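Local coordinates for molybdopterin-guanine dinucleotide biosynthesis adapter protein (Escherichia coli, PDB 1NP6) that binds GTP, hydrolyses it weakly, and may act as an adapter in the synthesis and use of the molybdopterin guanine dinucleotide cofactor, at residues L8-A13 with I114-L119; R33-G38 with L101-V106; L39-H44 with L105-K110; A64-V69 with L77-P82; F120-G125 with S142-N147. All coordinates share one frame; numbering follows the deposited sequence.

Contact 1 (L8-A13 with I114-L119)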
# COMPACT_ATOMS: atom_id res chain seq x y z
N LEU B 8 -14.65 -1.82 13.00
CA LEU B 8 -13.61 -0.82 13.21
C LEU B 8 -13.60 -0.36 14.68
O LEU B 8 -14.66 -0.06 15.26
CB LEU B 8 -13.87 0.39 12.28
CG LEU B 8 -13.13 0.54 10.95
CD1 LEU B 8 -13.38 -0.63 10.00
CD2 LEU B 8 -13.49 1.87 10.27
N LEU B 9 -12.42 -0.29 15.30
CA LEU B 9 -12.31 0.13 16.70
C LEU B 9 -11.15 1.10 16.93
O LEU B 9 -9.98 0.75 16.67
CB LEU B 9 -12.15 -1.10 17.62
CG LEU B 9 -11.97 -0.84 19.13
CD1 LEU B 9 -13.26 -0.30 19.79
CD2 LEU B 9 -11.51 -2.12 19.83
N ALA B 10 -11.45 2.30 17.41
CA ALA B 10 -10.40 3.29 17.65
C ALA B 10 -9.90 3.28 19.10
O ALA B 10 -10.65 2.96 20.02
CB ALA B 10 -10.88 4.69 17.29
N PHE B 11 -8.63 3.64 19.27
CA PHE B 11 -8.03 3.90 20.56
C PHE B 11 -7.63 5.36 20.61
O PHE B 11 -6.91 5.85 19.74
CB PHE B 11 -6.81 2.99 20.79
CG PHE B 11 -7.18 1.62 21.30
CD1 PHE B 11 -7.60 0.63 20.42
CD2 PHE B 11 -7.17 1.34 22.66
CE1 PHE B 11 -7.99 -0.61 20.89
CE2 PHE B 11 -7.55 0.09 23.13
CZ PHE B 11 -7.95 -0.88 22.24
N ALA B 12 -8.13 6.08 21.62
CA ALA B 12 -7.93 7.51 21.67
C ALA B 12 -7.35 7.96 23.00
O ALA B 12 -7.77 7.49 24.06
CB ALA B 12 -9.27 8.24 21.38
N ALA B 13 -6.38 8.87 22.92
CA ALA B 13 -5.73 9.46 24.09
C ALA B 13 -4.95 10.72 23.73
O ALA B 13 -4.52 10.89 22.58
CB ALA B 13 -4.79 8.44 24.77
N ILE B 114 -16.19 6.47 15.35
CA ILE B 114 -16.57 5.05 15.46
C ILE B 114 -16.38 4.54 16.91
O ILE B 114 -15.85 5.26 17.74
CB ILE B 114 -15.73 4.20 14.47
CG1 ILE B 114 -14.47 4.95 14.01
CG2 ILE B 114 -16.58 3.78 13.27
CD1 ILE B 114 -13.16 4.32 14.45
N ALA B 115 -16.84 3.32 17.20
CA ALA B 115 -16.60 2.68 18.51
C ALA B 115 -15.16 2.95 18.96
O ALA B 115 -14.23 2.88 18.15
CB ALA B 115 -16.86 1.19 18.45
N LYS B 116 -14.99 3.26 20.25
CA LYS B 116 -13.73 3.81 20.75
C LYS B 116 -13.43 3.41 22.19
O LYS B 116 -14.32 3.43 23.05
CB LYS B 116 -13.79 5.34 20.65
CG LYS B 116 -12.48 6.03 20.40
CD LYS B 116 -12.67 7.30 19.55
CE LYS B 116 -13.86 8.15 20.01
NZ LYS B 116 -13.85 9.50 19.38
N ILE B 117 -12.17 3.09 22.46
CA ILE B 117 -11.67 2.96 23.84
C ILE B 117 -10.76 4.16 24.10
O ILE B 117 -9.90 4.48 23.28
CB ILE B 117 -10.96 1.59 24.06
CG1 ILE B 117 -12.00 0.47 23.94
CG2 ILE B 117 -10.21 1.56 25.43
CD1 ILE B 117 -11.42 -0.93 23.83
N VAL B 118 -10.98 4.84 25.23
CA VAL B 118 -10.24 6.03 25.62
C VAL B 118 -9.27 5.64 26.75
O VAL B 118 -9.62 4.85 27.60
CB VAL B 118 -11.20 7.15 26.10
CG1 VAL B 118 -10.45 8.35 26.73
CG2 VAL B 118 -12.07 7.62 24.95
N LEU B 119 -8.07 6.19 26.73
CA LEU B 119 -7.04 5.83 27.72
C LEU B 119 -6.79 6.97 28.69
O LEU B 119 -6.93 8.14 28.31
CB LEU B 119 -5.74 5.43 27.01
CG LEU B 119 -5.83 4.53 25.76
CD1 LEU B 119 -4.45 4.30 25.20
CD2 LEU B 119 -6.54 3.18 26.00
O HOH W 1 -17.02 0.97 15.01

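Contact 2 (R33-G38 with L101-V106)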
# COMPACT_ATOMS: atom_id res chain seq x y z
N ARG B 33 -5.00 -15.32 20.22
CA ARG B 33 -6.34 -15.91 20.30
C ARG B 33 -6.93 -16.29 18.93
O ARG B 33 -8.08 -16.78 18.84
CB ARG B 33 -7.29 -14.99 21.06
CG ARG B 33 -6.97 -14.78 22.53
CD ARG B 33 -7.50 -13.47 23.09
NE ARG B 33 -6.88 -13.10 24.37
CZ ARG B 33 -7.42 -13.33 25.56
NH1 ARG B 33 -8.60 -13.92 25.66
NH2 ARG B 33 -6.78 -12.95 26.65
N GLY B 34 -6.16 -16.04 17.87
CA GLY B 34 -6.52 -16.32 16.48
C GLY B 34 -7.21 -15.15 15.76
O GLY B 34 -7.68 -15.30 14.64
N ILE B 35 -7.31 -14.01 16.42
CA ILE B 35 -7.83 -12.79 15.78
C ILE B 35 -6.81 -12.27 14.78
O ILE B 35 -5.62 -12.19 15.09
CB ILE B 35 -8.16 -11.70 16.84
CG1 ILE B 35 -9.38 -12.11 17.68
CG2 ILE B 35 -8.37 -10.32 16.16
CD1 ILE B 35 -9.21 -11.84 19.14
N ARG B 36 -7.25 -11.92 13.57
CA ARG B 36 -6.32 -11.35 12.60
C ARG B 36 -6.62 -9.85 12.48
O ARG B 36 -7.55 -9.48 11.77
CB ARG B 36 -6.41 -12.07 11.25
CG ARG B 36 -6.30 -13.61 11.33
CD ARG B 36 -6.86 -14.35 10.09
NE ARG B 36 -8.32 -14.24 9.97
CZ ARG B 36 -9.02 -14.51 8.87
NH1 ARG B 36 -8.42 -14.91 7.74
NH2 ARG B 36 -10.35 -14.37 8.89
N PRO B 37 -5.86 -9.01 13.19
CA PRO B 37 -6.11 -7.56 13.19
C PRO B 37 -5.51 -6.79 12.01
O PRO B 37 -4.42 -7.09 11.53
CB PRO B 37 -5.46 -7.10 14.50
CG PRO B 37 -4.30 -8.08 14.73
CD PRO B 37 -4.72 -9.38 14.06
N GLY B 38 -6.26 -5.80 11.54
CA GLY B 38 -5.70 -4.73 10.71
C GLY B 38 -5.45 -3.49 11.56
O GLY B 38 -5.99 -3.36 12.67
N LEU B 101 -9.18 -10.53 7.32
CA LEU B 101 -9.12 -9.77 8.58
C LEU B 101 -10.41 -9.94 9.37
O LEU B 101 -11.47 -10.16 8.79
CB LEU B 101 -8.87 -8.27 8.33
CG LEU B 101 -7.57 -7.77 7.68
CD1 LEU B 101 -7.66 -6.27 7.41
CD2 LEU B 101 -6.27 -8.08 8.50
N ASP B 102 -10.31 -9.80 10.69
CA ASP B 102 -11.46 -9.89 11.60
C ASP B 102 -11.84 -8.58 12.28
O ASP B 102 -12.96 -8.44 12.77
CB ASP B 102 -11.16 -10.92 12.70
CG ASP B 102 -10.80 -12.28 12.14
OD1 ASP B 102 -11.59 -12.82 11.34
OD2 ASP B 102 -9.75 -12.90 12.43
N LEU B 103 -10.91 -7.63 12.30
CA LEU B 103 -10.98 -6.44 13.14
C LEU B 103 -9.97 -5.42 12.65
O LEU B 103 -8.81 -5.76 12.43
CB LEU B 103 -10.62 -6.80 14.59
CG LEU B 103 -10.43 -5.67 15.60
CD1 LEU B 103 -11.79 -5.18 16.13
CD2 LEU B 103 -9.53 -6.12 16.74
N ILE B 104 -10.38 -4.17 12.51
CA ILE B 104 -9.44 -3.11 12.16
C ILE B 104 -9.31 -2.10 13.30
O ILE B 104 -10.29 -1.46 13.68
CB ILE B 104 -9.87 -2.43 10.82
CG1 ILE B 104 -9.81 -3.43 9.66
CG2 ILE B 104 -9.01 -1.23 10.52
CD1 ILE B 104 -10.62 -2.98 8.40
N LEU B 105 -8.09 -1.96 13.83
CA LEU B 105 -7.78 -0.97 14.86
C LEU B 105 -7.43 0.38 14.22
O LEU B 105 -6.77 0.40 13.18
CB LEU B 105 -6.64 -1.44 15.76
CG LEU B 105 -6.86 -2.81 16.43
CD1 LEU B 105 -5.55 -3.44 16.94
CD2 LEU B 105 -7.88 -2.69 17.56
N VAL B 106 -7.83 1.48 14.87
CA VAL B 106 -7.62 2.84 14.32
C VAL B 106 -6.99 3.78 15.34
O VAL B 106 -7.45 3.87 16.48
CB VAL B 106 -8.97 3.45 13.82
CG1 VAL B 106 -8.73 4.84 13.16
CG2 VAL B 106 -9.65 2.49 12.87

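Contact 3 (L39-H44 with L105-K110)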
# COMPACT_ATOMS: atom_id res chain seq x y z
N LEU B 39 -4.65 -2.57 11.01
CA LEU B 39 -4.31 -1.31 11.66
C LEU B 39 -4.31 -0.15 10.66
O LEU B 39 -3.68 -0.23 9.60
CB LEU B 39 -2.93 -1.39 12.31
CG LEU B 39 -2.44 -0.11 13.04
CD1 LEU B 39 -3.27 0.21 14.28
CD2 LEU B 39 -0.98 -0.27 13.45
N ILE B 40 -5.00 0.93 11.02
CA ILE B 40 -4.93 2.19 10.26
C ILE B 40 -4.38 3.29 11.20
O ILE B 40 -4.93 3.54 12.28
CB ILE B 40 -6.33 2.59 9.73
CG1 ILE B 40 -6.94 1.45 8.89
CG2 ILE B 40 -6.22 3.91 8.94
CD1 ILE B 40 -8.40 1.75 8.31
N LYS B 41 -3.30 3.93 10.78
CA LYS B 41 -2.58 4.87 11.63
C LYS B 41 -2.29 6.17 10.87
O LYS B 41 -2.06 6.16 9.66
CB LYS B 41 -1.24 4.22 12.04
CG LYS B 41 -0.36 5.04 12.99
CD LYS B 41 0.94 4.30 13.33
CE LYS B 41 2.10 5.28 13.58
NZ LYS B 41 2.19 5.79 14.99
N HIS B 42 -2.30 7.29 11.59
CA HIS B 42 -1.81 8.58 11.08
C HIS B 42 -0.38 8.86 11.56
O HIS B 42 -0.02 8.51 12.68
CB HIS B 42 -2.74 9.70 11.55
CG HIS B 42 -2.50 11.01 10.85
ND1 HIS B 42 -1.78 12.03 11.43
CD2 HIS B 42 -2.89 11.46 9.64
CE1 HIS B 42 -1.74 13.06 10.60
NE2 HIS B 42 -2.40 12.74 9.51
N THR B 43 0.43 9.47 10.69
CA THR B 43 1.79 9.86 11.05
C THR B 43 2.12 11.27 10.54
O THR B 43 1.56 11.73 9.54
CB THR B 43 2.85 8.79 10.56
OG1 THR B 43 4.13 9.06 11.14
CG2 THR B 43 3.12 8.87 9.05
N HIS B 44 3.02 11.96 11.23
CA HIS B 44 3.45 13.29 10.79
C HIS B 44 4.83 13.28 10.14
O HIS B 44 5.34 14.32 9.72
CB HIS B 44 3.38 14.30 11.94
CG HIS B 44 1.99 14.62 12.37
ND1 HIS B 44 1.17 15.47 11.66
CD2 HIS B 44 1.26 14.20 13.43
CE1 HIS B 44 -0.00 15.56 12.26
NE2 HIS B 44 0.03 14.80 13.34
N LEU B 105 -8.09 -1.96 13.83
CA LEU B 105 -7.78 -0.97 14.86
C LEU B 105 -7.43 0.38 14.22
O LEU B 105 -6.77 0.40 13.18
CB LEU B 105 -6.64 -1.44 15.76
CG LEU B 105 -6.86 -2.81 16.43
CD1 LEU B 105 -5.55 -3.44 16.94
CD2 LEU B 105 -7.88 -2.69 17.56
N VAL B 106 -7.83 1.48 14.87
CA VAL B 106 -7.62 2.84 14.32
C VAL B 106 -6.99 3.78 15.34
O VAL B 106 -7.45 3.87 16.48
CB VAL B 106 -8.97 3.45 13.82
CG1 VAL B 106 -8.73 4.84 13.16
CG2 VAL B 106 -9.65 2.49 12.87
N GLU B 107 -5.94 4.50 14.92
CA GLU B 107 -5.14 5.33 15.82
C GLU B 107 -4.48 6.59 15.19
O GLU B 107 -4.01 6.56 14.06
CB GLU B 107 -4.04 4.44 16.43
CG GLU B 107 -2.88 5.21 17.03
CD GLU B 107 -1.63 4.37 17.09
OE1 GLU B 107 -1.26 3.78 16.05
OE2 GLU B 107 -1.04 4.30 18.18
N GLY B 108 -4.45 7.69 15.95
CA GLY B 108 -3.66 8.87 15.59
C GLY B 108 -4.36 9.97 14.79
O GLY B 108 -3.76 11.01 14.50
N PHE B 109 -5.62 9.73 14.43
CA PHE B 109 -6.42 10.70 13.68
C PHE B 109 -7.09 11.73 14.60
O PHE B 109 -7.57 11.40 15.68
CB PHE B 109 -7.48 9.99 12.83
CG PHE B 109 -6.91 9.18 11.67
CD1 PHE B 109 -6.49 7.86 11.86
CD2 PHE B 109 -6.79 9.74 10.40
CE1 PHE B 109 -5.94 7.12 10.81
CE2 PHE B 109 -6.26 9.01 9.33
CZ PHE B 109 -5.83 7.69 9.54
N LYS B 110 -7.12 12.99 14.14
CA LYS B 110 -7.78 14.08 14.86
C LYS B 110 -9.28 13.81 15.04
O LYS B 110 -9.83 14.04 16.12
CB LYS B 110 -7.59 15.40 14.10
CG LYS B 110 -7.01 16.54 14.93
CD LYS B 110 -6.84 17.80 14.09
CE LYS B 110 -5.45 17.87 13.45
NZ LYS B 110 -5.40 17.17 12.14
O HOH W 2 1.07 3.06 16.82

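Contact 4 (A64-V69 with L77-P82)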
# COMPACT_ATOMS: atom_id res chain seq x y z
N ALA B 64 5.07 8.58 -11.29
CA ALA B 64 4.11 7.52 -10.96
C ALA B 64 3.25 7.93 -9.75
O ALA B 64 3.78 8.23 -8.68
CB ALA B 64 4.82 6.18 -10.69
N ALA B 65 1.94 7.98 -9.95
CA ALA B 65 1.01 8.46 -8.93
C ALA B 65 0.62 7.40 -7.90
O ALA B 65 0.29 7.73 -6.76
CB ALA B 65 -0.26 9.03 -9.60
N GLN B 66 0.56 6.15 -8.34
CA GLN B 66 0.41 5.01 -7.43
C GLN B 66 1.48 3.99 -7.79
O GLN B 66 1.75 3.76 -8.98
CB GLN B 66 -0.98 4.38 -7.56
CG GLN B 66 -2.16 5.27 -6.97
CD GLN B 66 -3.52 4.67 -7.17
OE1 GLN B 66 -3.74 3.52 -6.80
NE2 GLN B 66 -4.46 5.44 -7.72
N THR B 67 2.11 3.40 -6.78
CA THR B 67 3.09 2.31 -7.00
C THR B 67 2.76 1.12 -6.12
O THR B 67 2.23 1.31 -4.99
CB THR B 67 4.55 2.76 -6.67
OG1 THR B 67 4.62 3.31 -5.33
CG2 THR B 67 5.00 3.90 -7.58
N ILE B 68 3.08 -0.09 -6.64
CA ILE B 68 3.21 -1.31 -5.81
C ILE B 68 4.63 -1.87 -6.00
O ILE B 68 5.11 -1.99 -7.13
CB ILE B 68 2.12 -2.40 -6.16
CG1 ILE B 68 0.72 -1.96 -5.69
CG2 ILE B 68 2.40 -3.82 -5.51
CD1 ILE B 68 -0.41 -2.85 -6.22
N VAL B 69 5.27 -2.20 -4.87
CA VAL B 69 6.53 -3.00 -4.87
C VAL B 69 6.20 -4.33 -4.16
O VAL B 69 5.75 -4.31 -2.99
CB VAL B 69 7.70 -2.26 -4.15
CG1 VAL B 69 8.99 -3.12 -4.16
CG2 VAL B 69 7.98 -0.91 -4.78
N LEU B 77 1.59 -0.82 -1.26
CA LEU B 77 1.00 0.15 -2.19
C LEU B 77 1.28 1.58 -1.68
O LEU B 77 1.17 1.85 -0.49
CB LEU B 77 -0.50 -0.12 -2.28
CG LEU B 77 -1.31 1.01 -2.98
CD1 LEU B 77 -1.10 1.01 -4.50
CD2 LEU B 77 -2.77 0.82 -2.59
N MET B 78 1.72 2.49 -2.56
CA MET B 78 1.83 3.89 -2.17
C MET B 78 0.93 4.75 -3.09
O MET B 78 0.91 4.51 -4.29
CB MET B 78 3.27 4.38 -2.18
CG MET B 78 3.47 5.80 -1.60
SD MET B 78 3.32 6.00 0.18
CE MET B 78 4.94 5.19 0.74
N THR B 79 0.20 5.69 -2.50
CA THR B 79 -0.70 6.62 -3.23
C THR B 79 -0.26 8.06 -2.92
O THR B 79 -0.35 8.51 -1.79
CB THR B 79 -2.17 6.38 -2.83
OG1 THR B 79 -2.56 5.03 -3.14
CG2 THR B 79 -3.16 7.25 -3.69
N GLU B 80 0.24 8.76 -3.93
CA GLU B 80 0.63 10.16 -3.79
C GLU B 80 -0.63 11.05 -3.72
O GLU B 80 -1.51 10.92 -4.57
CB GLU B 80 1.53 10.57 -4.97
CG GLU B 80 2.55 11.66 -4.68
CD GLU B 80 3.80 11.19 -3.97
OE1 GLU B 80 3.89 10.01 -3.51
OE2 GLU B 80 4.73 12.02 -3.85
N THR B 81 -0.72 11.90 -2.69
CA THR B 81 -1.81 12.89 -2.54
C THR B 81 -1.23 14.31 -2.36
O THR B 81 -1.31 14.90 -1.27
CB THR B 81 -2.74 12.56 -1.34
OG1 THR B 81 -1.98 12.58 -0.12
CG2 THR B 81 -3.33 11.14 -1.42
N PRO B 82 -0.63 14.87 -3.41
CA PRO B 82 -0.01 16.20 -3.33
C PRO B 82 -1.01 17.38 -3.14
O PRO B 82 -0.60 18.44 -2.65
CB PRO B 82 0.72 16.33 -4.67
CG PRO B 82 -0.08 15.49 -5.60
CD PRO B 82 -0.49 14.28 -4.76
O HOH W 3 -4.85 4.17 -4.03

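Contact 5 (F120-G125 with S142-N147)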
# COMPACT_ATOMS: atom_id res chain seq x y z
N PHE B 120 -6.45 6.64 29.94
CA PHE B 120 -6.07 7.62 30.96
C PHE B 120 -4.93 7.09 31.83
O PHE B 120 -5.02 6.00 32.37
CB PHE B 120 -7.28 7.97 31.87
CG PHE B 120 -6.97 9.01 32.93
CD1 PHE B 120 -6.97 10.38 32.61
CD2 PHE B 120 -6.68 8.63 34.24
CE1 PHE B 120 -6.66 11.35 33.58
CE2 PHE B 120 -6.36 9.60 35.22
CZ PHE B 120 -6.38 10.97 34.89
N ARG B 121 -3.86 7.87 31.94
CA ARG B 121 -2.79 7.61 32.90
C ARG B 121 -2.63 8.81 33.81
O ARG B 121 -2.39 9.94 33.34
CB ARG B 121 -1.46 7.30 32.18
CG ARG B 121 -0.37 6.80 33.14
CD ARG B 121 1.00 6.51 32.55
NE ARG B 121 1.79 7.72 32.41
CZ ARG B 121 1.95 8.34 31.25
NH1 ARG B 121 1.37 7.84 30.18
NH2 ARG B 121 2.67 9.45 31.17
N ASP B 122 -2.77 8.59 35.12
CA ASP B 122 -2.77 9.68 36.09
C ASP B 122 -1.52 10.57 35.98
O ASP B 122 -1.63 11.79 35.97
CB ASP B 122 -2.94 9.13 37.51
CG ASP B 122 -3.50 10.17 38.48
OD1 ASP B 122 -2.81 10.43 39.49
OD2 ASP B 122 -4.60 10.77 38.34
N GLY B 123 -0.35 9.95 35.87
CA GLY B 123 0.92 10.66 35.83
C GLY B 123 1.20 11.47 34.57
O GLY B 123 2.31 11.96 34.40
N ALA B 124 0.21 11.62 33.70
CA ALA B 124 0.41 12.34 32.45
C ALA B 124 0.09 13.83 32.61
O ALA B 124 0.31 14.62 31.69
CB ALA B 124 -0.39 11.70 31.33
N GLY B 125 -0.42 14.19 33.79
CA GLY B 125 -0.61 15.57 34.20
C GLY B 125 -1.98 16.18 33.97
O GLY B 125 -2.22 17.33 34.34
N SER B 142 -7.79 2.66 32.25
CA SER B 142 -7.21 3.60 33.19
C SER B 142 -6.24 2.94 34.19
O SER B 142 -6.36 1.76 34.46
CB SER B 142 -8.30 4.27 34.02
OG SER B 142 -7.74 5.33 34.78
N ASP B 143 -5.33 3.72 34.78
CA ASP B 143 -4.49 3.19 35.85
C ASP B 143 -5.00 3.61 37.24
O ASP B 143 -4.42 3.27 38.27
CB ASP B 143 -2.99 3.46 35.61
CG ASP B 143 -2.60 4.93 35.73
OD1 ASP B 143 -3.46 5.84 35.78
OD2 ASP B 143 -1.41 5.26 35.79
N VAL B 144 -6.11 4.33 37.26
CA VAL B 144 -6.77 4.71 38.51
C VAL B 144 -8.26 4.39 38.43
O VAL B 144 -8.85 4.48 37.34
CB VAL B 144 -6.57 6.21 38.87
CG1 VAL B 144 -5.16 6.48 39.37
CG2 VAL B 144 -6.94 7.12 37.69
N PRO B 145 -8.88 4.04 39.55
CA PRO B 145 -10.30 3.73 39.55
C PRO B 145 -11.06 5.00 39.18
O PRO B 145 -10.72 6.09 39.66
CB PRO B 145 -10.58 3.32 41.01
CG PRO B 145 -9.53 4.01 41.78
CD PRO B 145 -8.30 3.96 40.91
N LEU B 146 -12.01 4.87 38.27
CA LEU B 146 -12.96 5.94 38.01
C LEU B 146 -14.33 5.27 38.16
O LEU B 146 -14.47 4.06 37.91
CB LEU B 146 -12.76 6.56 36.61
CG LEU B 146 -11.39 7.14 36.21
CD1 LEU B 146 -11.18 7.18 34.70
CD2 LEU B 146 -11.13 8.52 36.80
N ASN B 147 -15.32 6.02 38.64
CA ASN B 147 -16.69 5.54 38.63
C ASN B 147 -17.35 6.15 37.41
O ASN B 147 -17.46 7.38 37.30
CB ASN B 147 -17.44 5.88 39.93
CG ASN B 147 -18.86 5.30 39.96
OD1 ASN B 147 -19.06 4.09 39.85
ND2 ASN B 147 -19.85 6.18 40.11
O HOH W 4 0.01 7.27 36.18

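Contact 1 (L8-A13 with I114-L119)
Ile117 lies alongside the ring of Phe11, and both side chains point the same way from the sheet. CB of Ile117 sits over one face of the Phe11 ring, 4.3 Å from its centroid, a CH-pi contact. With CG1 anti to its own carbonyl carbon (chi1 -66°), Ile117 also brings CD1 to 3.8 Å from CZ of Phe11. CD2 of Leu119 closes on the ring edge, in plane. Phe11 and Leu119 pack on from here against helix 19-32, which covers this face.

The two segments are neighbouring parallel strands in the central sheet of a P-loop NTPase fold. Strand 8-12 runs into the Walker A loop, where GTP is thought to bind, and Ala13 lies close to Thr17 of that loop. Ladder bonds alternate between the strands: Ala10 N to Ala115 O, Ile117 N to Ala10 O, Ala12 N to Ile117 O and Leu119 N to Ala12 O.

The opposite face carries Ala10, Ala12 and Lys116. The small CB of Ala10 touches CD1 of Ile114 and CG of Lys116, each at 3.7 Å. CD of Lys116 then passes CB of Ala12 at 4.0 Å, and its NZ bonds to Glu112 O. Near Leu8 and Ala115 a water bridges the backbones. It donates to Leu8 O at 2.6 Å and accepts from Ala115 N at 3.2 Å.

Contact 2 (R33-G38 with L101-V106)
This contact is the start of a parallel strand pair in the P-loop NTPase sheet, where strands 37-42 and 103-107 come together. Leu101 and Asp102 belong to a predicted GTP-binding stretch.

Arg36 and Asp102 form a two-point salt bridge. Arg36 NE reaches Asp102 OD2 at 3.1 Å, and Arg36 NH2 reaches Asp102 OD1 at 3.2 Å. Both oxygens lie close to the guanidinium plane, but the guanidinium and carboxylate planes are turned 47° apart. NE therefore meets OD2 from above the carboxylate plane. The anti lone pair of Asp102 OD2 takes the backbone N of Arg36 at 2.9 Å, so OD2 accepts from both the backbone N and the side-chain NE of Arg36. Asp102 N returns a bond to Arg36 O.

Further on, Gly38 N donates to Leu103 O at 2.7 Å, and Leu105 N donates to Gly38 O. Leu103 N is buried here without a partner in the model. A side chain on Gly38 would run into Leu101 CD1 and Ile104 CG1. Gly38 also pairs with a strand of the second subunit, so the sheet continues across the dimer. Pro37 and Leu105 both pack on Ile27 of helix 19-32. Beside the glycine, CD2 of Leu101 lies 3.7 Å from Pro37 O.

Contact 3 (L39-H44 with L105-K110)
Phe109 lays one ring face against CB of His42, which stands 4.0 Å from the ring centroid and almost on the ring normal. This is a CH-pi contact. The two rings themselves are oblique, with planes at 56°. CE1 of Phe109 also meets CG2 of Ile40 at 3.7 Å. An alanine here would strip this cover from His42 CB and Ile40 CG2, and would probably leave a gap beside His42 and Ile40. NE2 of His42 bonds to Glu85.

On the other face, Lys41 and Glu107 run side by side. With CG anti to the backbone N (chi1 -177°), Lys41 sends its chain along Glu107, and its CG comes 3.4 Å from Glu107 OE1. Lys41 NZ stays 4.1 Å from Glu107 OE1, beyond a salt bridge. A water donates to Glu107 OE1 at 2.6 Å and accepts only weakly from Lys41 NZ.

The backbones form a parallel ladder: Ile40 N to Leu105 O, Glu107 N to Ile40 O and His42 N to Glu107 O. Glu107 touches Lys19 and Thr20, Walker A residues on helix 19-32. Phe109 and Ile40 pack on helix 89-95 on the opposite face, and strand 37-42 pairs along its other edge with a strand of the second subunit.

Contact 4 (A64-V69 with L77-P82)
Leu77 packs tightly on Ile68, CD1 against CG1 at 3.7 Å. Leu77 swings its CG away from the backbone N (chi1 167°), which also brings its CD1 to 3.4 Å from Thr67 O. On the other face OG1 of Thr67 lies 3.6 Å from CB of Met78, whose chain then bends away and touches Arg60.

This is the beta hairpin of strands 66-70 and 74-80. Thr67 and Met78 form a hydrogen-bonded pair: Met78 N reaches Thr67 O at 2.7 Å, and Thr67 N reaches Met78 O at 3.0 Å. Gln66 with Thr79 and Ile68 with Leu77 are non-hydrogen-bonded pairs. Beyond them Glu80 N donates firmly to Ala65 O.

The looser part is the side chains of Gln66 and Thr79. They run side by side, but CG of Gln66 comes no nearer than 3.9 Å to OG1 of Thr79. A water joins them, 2.6 Å from Thr79 OG1 and donating weakly to Gln66 OE1.

Backbone bonds thus join the two strands, and Ile68 and Leu77 add an apolar contact. The hairpin pairs with a strand of the second subunit. The buried Gln66 OE1 is satisfied by Asp97 N of that subunit, and the Glu80 carboxylate by a salt bridge to Arg60 of helix 53-61.

Contact 5 (F120-G125 with S142-N147)
Asp143 supplies the main polar link, through its carboxylate. Its OD1 accepts the backbone N of Asp122 at 2.9 Å, on the syn side and 18° out of the carboxylate plane. The torsion chi1 of 69° sets CG between the backbone N and carbonyl carbon of Asp143, turning the carboxylate toward the 120-125 turn. Asp143 OD2 takes a bond from a water at 2.5 Å, and that water accepts from Gly123 N. An alanine in its place would remove both oxygens, and would probably leave Asp122 N without this acceptor and the bridging water less firmly held. Within its own segment, Ser142 OG donates to Val144 O.

Backbone pairing is slight. Asp143 N gives a weak bond to Phe120 O at 3.3 Å, and CA of Ser142 makes a CA-H...O contact with the same oxygen. Phe120 and Ser142 are bridged in parallel at the C-terminal ends of strands 116-120 and 137-142 of the P-loop NTPase sheet. The segments then part into loops, the first with a short 3-10 turn at 122-124. Arg121 NH1 bonds to Gly16 O in the inferred GTP site.

Side-chain packing centres on Phe120. CG2 of Val144 meets its ring edge, 3.5 Å from Phe120 CE2. OG of Ser142 also lies at the ring edge, 3.5 Å from Phe120 CD2. The other methyl of Val144, CG1, touches CB of Asp122 at 3.9 Å.

Overall arrangement
From the N terminus, strand 8-12 is met much later by residues 114-119, so contact 1 closes the longest loop. Contacts 2 and 3 fall within that loop. They join strand 37-42 to strand 103-107, share Leu105 and Val106, and follow one another along the same strand pair. Contact 4 closes a short hairpin inside the loops of all three. Its nearest atoms are about 9 Å from contact 3, and all of contacts 2, 3 and 4 touch the second subunit. Contact 5 opens only after contact 1 has closed, continuing from strand 116-120 to strand 137-142. Contacts 1, 2, 3 and 5 tie the central parallel sheet; contact 4 builds a hairpin through which the sheet runs on into the second subunit.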